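Local coordinates for protein glycosyl hydrolase BlGH5_18 (Bifidobacterium longum subsp. infantis, PDB 7LQX) that is a family 5 glycoside hydrolase, subfamily 18, that probably takes part in the breakdown of N-glycans by a gut bacterium, at residues Asp295-Ala300 with Gln352-Lys357; Glu259-Phe264 with Arg270-Gln275. One frame throughout, in Å; residues are numbered along the deposited sequence. Where two conformers were deposited one is given.

Overall arrangement
Along the chain, helix 248-264 comes first, and contact 2 closes the short connection into strand 272-277: 259-264 lies against 270-275 with five residues between them. The strand then leads to helix 289-300, whose last turns open contact 1. That contact closes a wider loop of 51 residues, which includes strand 306-312, when the C-terminal part of helix 342-354 returns beside 295-300. The two loops follow one another in series, neither enclosing nor crossing the other, and their centres lie about 16 Å apart. They meet where A300 CB packs on L274 CD2 at 4.2 Å. Contact 2 joins a barrel strand to the helix before it; contact 1 joins two outer helices.

Contact 1: residues Asp295-Ala300 with Gln352-Lys357; sequences DTIAKA and QEYRDK
Y354 reaches across from the C-terminal part of helix 342-354 to I297 and A298 on helix 289-300. Its CB leaves the backbone in the direction of the other helix, and CG stands anti to the carbonyl carbon (chi1 -74°), which carries the ring across the gap between the two backbones. On one flank of the ring, CD2 meets the methyl CG2 of I297 at 4.3 Å, an apolar touch that comes in obliquely. Farther out, CZ of Y354 lies 4.1 Å from A298 CA, and the small alanine lets the phenol end come close to the helix backbone. At the tip, Y354 OH is 3.5 Å from A298 CB. The hydroxyl makes no direct hydrogen bond across the pair of segments; a water does the joining. This water donates to the carbonyl oxygen A298 O at 2.8 Å and is hydrogen-bonded to Y354 OH at 2.7 Å, linking the phenol to the helix backbone.

I297 continues the apolar layer onto F347 and M350 of helix 342-354, while Y354 also touches F26 of strand 25-29. Just beyond the tyrosine, R355 NH1 gives a nearly straight bond to Q352 OE1 (2.8 Å, 176°), approaching from above the amide's carbonyl plane, and R355 NH2 binds G59 O. The eight-stranded parallel sheet, with helices between its strands, is the (beta/alpha)8 barrel of family 5 glycoside hydrolases, and this pairing of successive outer helices flanking strand 306-312 is characteristic of that fold's outer layer.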
ATOM      1  N   ASP A 295      12.386  35.309  -9.694  1.00  9.40           N
ATOM      2  CA  ASP A 295      13.086  35.921  -8.569  1.00  9.17           C
ATOM      3  C   ASP A 295      13.756  34.873  -7.692  1.00  8.31           C
ATOM      4  O   ASP A 295      14.878  35.075  -7.214  1.00  8.33           O
ATOM      5  CB  ASP A 295      12.096  36.734  -7.731  1.00 10.96           C
ATOM      6  CG  ASP A 295      11.708  38.046  -8.380  1.00 15.22           C
ATOM      7  OD1 ASP A 295      12.365  38.476  -9.352  1.00 16.85           O
ATOM      8  OD2 ASP A 295      10.735  38.658  -7.896  1.00 17.70           O
ATOM      9  N   THR A 296      13.078  33.748  -7.461  1.00  8.11           N
ATOM     10  CA  THR A 296      13.671  32.686  -6.656  1.00  7.19           C
ATOM     11  C   THR A 296      14.953  32.169  -7.287  1.00  8.55           C
ATOM     12  O   THR A 296      15.947  31.943  -6.590  1.00  7.86           O
ATOM     13  CB  THR A 296      12.671  31.548  -6.464  1.00  8.02           C
ATOM     14  OG1 THR A 296      11.609  31.998  -5.617  1.00  8.27           O
ATOM     15  CG2 THR A 296      13.320  30.335  -5.821  1.00  7.44           C
ATOM     16  N   ILE A 297      14.950  31.979  -8.606  1.00  7.69           N
ATOM     17  CA  ILE A 297      16.129  31.455  -9.286  1.00  8.93           C
ATOM     18  C   ILE A 297      17.237  32.493  -9.335  1.00  9.24           C
ATOM     19  O   ILE A 297      18.406  32.175  -9.088  1.00  9.59           O
ATOM     20  CB  ILE A 297      15.756  30.915 -10.677  1.00  9.35           C
ATOM     21  CG1 ILE A 297      14.874  29.676 -10.511  1.00  9.89           C
ATOM     22  CG2 ILE A 297      17.013  30.591 -11.475  1.00 11.37           C
ATOM     23  CD1 ILE A 297      14.186  29.241 -11.785  1.00 10.87           C
ATOM     24  N   ALA A 298      16.902  33.746  -9.634  1.00  8.47           N
ATOM     25  CA  ALA A 298      17.931  34.780  -9.645  1.00  9.73           C
ATOM     26  C   ALA A 298      18.607  34.897  -8.286  1.00 10.72           C
ATOM     27  O   ALA A 298      19.819  35.133  -8.203  1.00 11.35           O
ATOM     28  CB  ALA A 298      17.323  36.116 -10.054  1.00 11.86           C
ATOM     29  N   LYS A 299      17.846  34.742  -7.204  1.00  8.47           N
ATOM     30  CA  LYS A 299      18.455  34.757  -5.879  1.00  8.17           C
ATOM     31  C   LYS A 299      19.268  33.491  -5.635  1.00  9.02           C
ATOM     32  O   LYS A 299      20.410  33.560  -5.172  1.00  8.35           O
ATOM     33  CB  LYS A 299      17.392  34.959  -4.797  1.00  8.84           C
ATOM     34  CG  LYS A 299      16.854  36.399  -4.740  1.00  9.68           C
ATOM     35  CD  LYS A 299      15.930  36.636  -3.553  1.00  9.19           C
ATOM     36  CE  LYS A 299      15.413  38.046  -3.501  1.00 10.87           C
ATOM     37  NZ  LYS A 299      14.828  38.352  -2.154  1.00 12.67           N
ATOM     38  N   ALA A 300      18.703  32.321  -5.938  1.00  7.80           N
ATOM     39  CA  ALA A 300      19.429  31.078  -5.698  1.00  8.65           C
ATOM     40  C   ALA A 300      20.776  31.068  -6.417  1.00  8.20           C
ATOM     41  O   ALA A 300      21.763  30.542  -5.888  1.00  8.64           O
ATOM     42  CB  ALA A 300      18.579  29.876  -6.115  1.00  8.49           C
ATOM     43  N   GLN A 352      17.783  29.537 -19.879  1.00 11.23           N
ATOM     44  CA  GLN A 352      18.575  30.174 -20.922  1.00 14.22           C
ATOM     45  C   GLN A 352      19.531  31.207 -20.335  1.00 12.18           C
ATOM     46  O   GLN A 352      20.669  31.345 -20.802  1.00 14.97           O
ATOM     47  CB  GLN A 352      17.649  30.816 -21.956  1.00 16.08           C
ATOM     48  CG  GLN A 352      18.364  31.227 -23.240  1.00 24.22           C
ATOM     49  CD  GLN A 352      18.620  30.051 -24.171  1.00 41.37           C
ATOM     50  OE1 GLN A 352      17.981  29.002 -24.059  1.00 42.47           O
ATOM     51  NE2 GLN A 352      19.555  30.223 -25.098  1.00 53.21           N
ATOM     52  N   GLU A 353      19.095  31.943 -19.312  1.00 12.39           N
ATOM     53  CA  GLU A 353      19.940  32.983 -18.733  1.00 15.41           C
ATOM     54  C   GLU A 353      21.075  32.400 -17.897  1.00 13.03           C
ATOM     55  O   GLU A 353      22.182  32.953 -17.880  1.00 13.76           O
ATOM     56  CB  GLU A 353      19.086  33.923 -17.876  1.00 15.80           C
ATOM     57  CG  GLU A 353      19.852  35.078 -17.257  1.00 23.32           C
ATOM     58  CD  GLU A 353      18.949  36.058 -16.528  1.00 43.00           C
ATOM     59  OE1 GLU A 353      19.480  36.962 -15.849  1.00 49.04           O
ATOM     60  OE2 GLU A 353      17.711  35.924 -16.634  1.00 45.95           O
ATOM     61  N   TYR A 354      20.830  31.293 -17.192  1.00 10.77           N
ATOM     62  CA  TYR A 354      21.756  30.837 -16.164  1.00 11.39           C
ATOM     63  C   TYR A 354      22.533  29.572 -16.497  1.00 11.68           C
ATOM     64  O   TYR A 354      23.550  29.318 -15.844  1.00 11.42           O
ATOM     65  CB  TYR A 354      21.032  30.648 -14.816  1.00 10.51           C
ATOM     66  CG  TYR A 354      20.709  31.968 -14.167  1.00 11.06           C
ATOM     67  CD1 TYR A 354      21.647  32.641 -13.399  1.00 12.67           C
ATOM     68  CD2 TYR A 354      19.479  32.567 -14.359  1.00 14.90           C
ATOM     69  CE1 TYR A 354      21.355  33.870 -12.836  1.00 13.68           C
ATOM     70  CE2 TYR A 354      19.185  33.793 -13.799  1.00 17.35           C
ATOM     71  CZ  TYR A 354      20.126  34.436 -13.033  1.00 17.44           C
ATOM     72  OH  TYR A 354      19.839  35.655 -12.472  1.00 20.81           O
ATOM     73  N   ARG A 355      22.125  28.786 -17.495  1.00 11.26           N
ATOM     74  CA  ARG A 355      22.769  27.484 -17.651  1.00 10.98           C
ATOM     75  C   ARG A 355      24.261  27.614 -17.944  1.00 13.59           C
ATOM     76  O   ARG A 355      25.047  26.756 -17.528  1.00 13.51           O
ATOM     77  CB  ARG A 355      22.090  26.615 -18.712  1.00 13.62           C
ATOM     78  CG  ARG A 355      22.181  27.078 -20.139  1.00 15.68           C
ATOM     79  CD  ARG A 355      21.699  25.975 -21.108  1.00 16.64           C
ATOM     80  NE  ARG A 355      20.255  25.750 -21.076  1.00 18.98           N
ATOM     81  CZ  ARG A 355      19.379  26.447 -21.798  1.00 21.54           C
ATOM     82  NH1 ARG A 355      19.805  27.422 -22.588  1.00 23.60           N
ATOM     83  NH2 ARG A 355      18.082  26.177 -21.726  1.00 17.62           N
ATOM     84  N   ASP A 356      24.668  28.668 -18.655  1.00 10.33           N
ATOM     85  CA  ASP A 356      26.063  28.868 -19.024  1.00 12.58           C
ATOM     86  C   ASP A 356      26.702  30.057 -18.323  1.00 11.24           C
ATOM     87  O   ASP A 356      27.833  30.422 -18.655  1.00 13.64           O
ATOM     88  CB  ASP A 356      26.195  29.053 -20.538  1.00 16.85           C
ATOM     89  CG  ASP A 356      25.592  27.913 -21.310  1.00 28.42           C
ATOM     90  OD1 ASP A 356      25.808  26.751 -20.905  1.00 28.84           O
ATOM     91  OD2 ASP A 356      24.889  28.180 -22.308  1.00 39.95           O
ATOM     92  N   LYS A 357      26.030  30.649 -17.358  0.52 11.01           N
ATOM     93  CA  LYS A 357      26.569  31.834 -16.702  0.52 11.76           C
ATOM     94  C   LYS A 357      27.641  31.431 -15.691  0.52 10.87           C
ATOM     95  O   LYS A 357      27.463  30.462 -14.951  0.52 11.32           O
ATOM     96  CB  LYS A 357      25.447  32.578 -15.976  0.52 11.72           C
ATOM     97  CG  LYS A 357      25.866  33.927 -15.409  0.52 13.57           C
ATOM     98  CD  LYS A 357      24.733  34.600 -14.625  0.52 16.08           C
ATOM     99  CE  LYS A 357      23.529  34.911 -15.505  0.52 16.43           C
ATOM    100  NZ  LYS A 357      23.863  35.823 -16.635  0.52 16.57           N
TER
HETATM  101  O   HOH W   1      21.240  36.345 -10.258  1.00 22.86           O

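Contact 2: residues Glu259-Phe264 with Arg270-Gln275; sequences ELSRAF and RPVWLQ
V272 and S261 make the closest approach between 259-264 and 270-275, a van der Waals contact that packs an outer helix of the (beta/alpha)8 barrel on the strand following it, across a five-residue alpha-to-beta connection. The methyl CG2 of V272 lies 3.7 Å from S261 OG, and the CA-CB bonds of both residues point across the gap. The valine torsion (chi1 177°) sets CG2, the methyl that meets S261, beside the backbone N. CG of R262 makes a looser contact, 4.5 Å from V272 CG2.

The polar bonds run alongside this packing. S261 OG is hydrogen-bonded to A258 O in its own helix. R262 NH1 forms a salt bridge with E259 OE1 (2.8 Å, N-H...O angle 143°); that oxygen offers its syn lone pair and lies 23° out of the guanidinium plane of R262. NH1 also binds N363 OD1, and E259 OE1 binds T404 OG1 on strand 403-407 of the smaller sheet.

Backbone bonds hold V272 to N305 and W307, and W273 to T229 and I231, fixing the strand within the barrel. Helix and strand thus meet through a methyl and an already bonded hydroxyl, with no hydrogen bond or salt bridge between the two segments, while R262 and E259 pair within the helix.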
ATOM      1  N   GLU A 259      22.633  28.275   1.227  1.00  6.59           N
ATOM      2  CA  GLU A 259      23.700  28.813   2.069  1.00  6.37           C
ATOM      3  C   GLU A 259      23.741  28.123   3.425  1.00  5.81           C
ATOM      4  O   GLU A 259      24.823  27.863   3.962  1.00  7.43           O
ATOM      5  CB  GLU A 259      23.527  30.320   2.246  1.00  6.99           C
ATOM      6  CG  GLU A 259      23.726  31.124   0.966  1.00  7.96           C
ATOM      7  CD  GLU A 259      25.076  30.883   0.308  1.00  7.53           C
ATOM      8  OE1 GLU A 259      26.044  30.522   1.011  1.00  8.20           O
ATOM      9  OE2 GLU A 259      25.171  31.056  -0.918  1.00  9.14           O
ATOM     10  N   LEU A 260      22.577  27.823   4.001  1.00  6.70           N
ATOM     11  CA  LEU A 260      22.542  27.101   5.265  1.00  6.43           C
ATOM     12  C   LEU A 260      23.265  25.771   5.133  1.00  6.98           C
ATOM     13  O   LEU A 260      24.052  25.391   6.007  1.00  7.00           O
ATOM     14  CB  LEU A 260      21.090  26.909   5.698  1.00  7.13           C
ATOM     15  CG  LEU A 260      20.865  26.179   7.016  1.00  6.84           C
ATOM     16  CD1 LEU A 260      21.464  26.916   8.191  1.00  8.03           C
ATOM     17  CD2 LEU A 260      19.364  25.987   7.227  1.00  7.22           C
ATOM     18  N   SER A 261      23.024  25.049   4.040  1.00  6.53           N
ATOM     19  CA  SER A 261      23.664  23.752   3.878  1.00  6.76           C
ATOM     20  C   SER A 261      25.177  23.884   3.805  1.00  7.61           C
ATOM     21  O   SER A 261      25.899  23.029   4.322  1.00  7.23           O
ATOM     22  CB  SER A 261      23.095  23.037   2.651  1.00  7.58           C
ATOM     23  OG  SER A 261      23.591  23.543   1.421  1.00  7.58           O
ATOM     24  N   ARG A 262      25.674  24.965   3.206  1.00  6.99           N
ATOM     25  CA  ARG A 262      27.114  25.157   3.095  1.00  7.00           C
ATOM     26  C   ARG A 262      27.786  25.268   4.453  1.00  8.16           C
ATOM     27  O   ARG A 262      28.973  24.944   4.580  1.00  9.34           O
ATOM     28  CB  ARG A 262      27.414  26.407   2.275  1.00  7.83           C
ATOM     29  CG  ARG A 262      27.108  26.276   0.793  1.00  8.46           C
ATOM     30  CD  ARG A 262      27.393  27.595   0.114  1.00  7.51           C
ATOM     31  NE  ARG A 262      28.824  27.891   0.037  1.00  8.33           N
ATOM     32  CZ  ARG A 262      29.334  29.102  -0.164  1.00  8.29           C
ATOM     33  NH1 ARG A 262      28.543  30.161  -0.233  1.00  8.30           N
ATOM     34  NH2 ARG A 262      30.646  29.254  -0.279  1.00  8.42           N
ATOM     35  N   ALA A 263      27.074  25.753   5.468  1.00  7.21           N
ATOM     36  CA  ALA A 263      27.673  25.836   6.792  1.00  7.75           C
ATOM     37  C   ALA A 263      28.176  24.477   7.256  1.00  6.92           C
ATOM     38  O   ALA A 263      29.169  24.394   7.988  1.00  8.29           O
ATOM     39  CB  ALA A 263      26.644  26.362   7.792  1.00  8.61           C
ATOM     40  N   PHE A 264      27.493  23.401   6.854  1.00  7.28           N
ATOM     41  CA  PHE A 264      27.759  22.064   7.370  1.00  7.55           C
ATOM     42  C   PHE A 264      28.588  21.196   6.437  1.00  8.43           C
ATOM     43  O   PHE A 264      29.016  20.115   6.855  1.00  9.82           O
ATOM     44  CB  PHE A 264      26.423  21.382   7.732  1.00  8.56           C
ATOM     45  CG  PHE A 264      25.585  22.227   8.638  1.00  8.11           C
ATOM     46  CD1 PHE A 264      25.859  22.297   9.989  1.00  9.44           C
ATOM     47  CD2 PHE A 264      24.574  23.023   8.124  1.00  8.78           C
ATOM     48  CE1 PHE A 264      25.121  23.124  10.811  1.00 11.26           C
ATOM     49  CE2 PHE A 264      23.849  23.848   8.937  1.00  9.90           C
ATOM     50  CZ  PHE A 264      24.118  23.903  10.277  1.00 10.72           C
ATOM     51  N   ARG A 270      31.497  21.329  -2.423  1.00  8.24           N
ATOM     52  CA  ARG A 270      30.374  20.412  -2.574  1.00  8.11           C
ATOM     53  C   ARG A 270      29.241  21.063  -3.361  1.00  7.92           C
ATOM     54  O   ARG A 270      28.813  22.176  -3.021  1.00  8.36           O
ATOM     55  CB  ARG A 270      29.864  19.998  -1.203  1.00  7.03           C
ATOM     56  CG  ARG A 270      28.672  19.059  -1.280  1.00  8.13           C
ATOM     57  CD  ARG A 270      28.253  18.672   0.105  1.00  7.23           C
ATOM     58  NE  ARG A 270      27.088  17.790   0.219  1.00  7.13           N
ATOM     59  CZ  ARG A 270      27.134  16.461   0.206  1.00  7.08           C
ATOM     60  NH1 ARG A 270      28.282  15.836  -0.002  1.00  8.91           N
ATOM     61  NH2 ARG A 270      26.014  15.760   0.377  1.00  7.84           N
ATOM     62  N   PRO A 271      28.727  20.413  -4.403  1.00  6.90           N
ATOM     63  CA  PRO A 271      27.585  20.983  -5.128  1.00  7.35           C
ATOM     64  C   PRO A 271      26.316  20.951  -4.295  1.00  7.54           C
ATOM     65  O   PRO A 271      26.075  20.021  -3.523  1.00  7.69           O
ATOM     66  CB  PRO A 271      27.450  20.080  -6.365  1.00 10.00           C
ATOM     67  CG  PRO A 271      28.772  19.350  -6.474  1.00  9.64           C
ATOM     68  CD  PRO A 271      29.219  19.182  -5.046  1.00  8.80           C
ATOM     69  N   VAL A 272      25.503  21.987  -4.477  1.00  7.78           N
ATOM     70  CA  VAL A 272      24.161  22.074  -3.917  1.00  6.44           C
ATOM     71  C   VAL A 272      23.168  21.930  -5.064  1.00  7.47           C
ATOM     72  O   VAL A 272      23.153  22.749  -5.987  1.00  7.03           O
ATOM     73  CB  VAL A 272      23.940  23.408  -3.190  1.00  7.50           C
ATOM     74  CG1 VAL A 272      22.514  23.481  -2.679  1.00  9.10           C
ATOM     75  CG2 VAL A 272      24.920  23.564  -2.047  1.00  9.31           C
ATOM     76  N   TRP A 273      22.318  20.911  -5.001  1.00  6.30           N
ATOM     77  CA  TRP A 273      21.271  20.699  -5.993  1.00  6.29           C
ATOM     78  C   TRP A 273      19.948  21.164  -5.392  1.00  5.58           C
ATOM     79  O   TRP A 273      19.464  20.574  -4.426  1.00  6.26           O
ATOM     80  CB  TRP A 273      21.213  19.217  -6.367  1.00  6.37           C
ATOM     81  CG  TRP A 273      20.228  18.904  -7.453  1.00  6.62           C
ATOM     82  CD1 TRP A 273      19.526  19.797  -8.198  1.00  7.18           C
ATOM     83  CD2 TRP A 273      19.848  17.604  -7.924  1.00  7.31           C
ATOM     84  NE1 TRP A 273      18.715  19.143  -9.094  1.00  6.57           N
ATOM     85  CE2 TRP A 273      18.907  17.793  -8.957  1.00  6.64           C
ATOM     86  CE3 TRP A 273      20.219  16.304  -7.583  1.00  8.45           C
ATOM     87  CZ2 TRP A 273      18.323  16.730  -9.638  1.00  7.36           C
ATOM     88  CZ3 TRP A 273      19.652  15.252  -8.265  1.00  8.33           C
ATOM     89  CH2 TRP A 273      18.706  15.469  -9.281  1.00  8.65           C
ATOM     90  N   LEU A 274      19.396  22.242  -5.942  0.60  6.05           N
ATOM     91  CA  LEU A 274      18.015  22.637  -5.669  0.60  5.76           C
ATOM     92  C   LEU A 274      17.145  21.634  -6.417  0.60  6.59           C
ATOM     93  O   LEU A 274      16.691  21.865  -7.541  0.60  6.35           O
ATOM     94  CB  LEU A 274      17.792  24.058  -6.139  0.60  7.66           C
ATOM     95  CG  LEU A 274      16.476  24.699  -5.727  0.60  6.78           C
ATOM     96  CD1 LEU A 274      16.185  24.557  -4.252  0.60  5.74           C
ATOM     97  CD2 LEU A 274      16.528  26.174  -6.124  0.60  7.12           C
ATOM     98  N   GLN A 275      16.962  20.473  -5.778  1.00  5.62           N
ATOM     99  CA  GLN A 275      16.345  19.313  -6.415  1.00  6.30           C
ATOM    100  C   GLN A 275      14.835  19.436  -6.495  1.00  6.54           C
ATOM    101  O   GLN A 275      14.223  18.787  -7.353  1.00  6.54           O
ATOM    102  CB  GLN A 275      16.788  18.061  -5.644  1.00  5.97           C
ATOM    103  CG  GLN A 275      16.360  16.750  -6.264  1.00  7.96           C
ATOM    104  CD  GLN A 275      16.746  15.540  -5.433  1.00  7.41           C
ATOM    105  OE1 GLN A 275      17.476  14.648  -5.896  1.00 10.32           O
ATOM    106  NE2 GLN A 275      16.274  15.496  -4.221  1.00  5.32           N
TER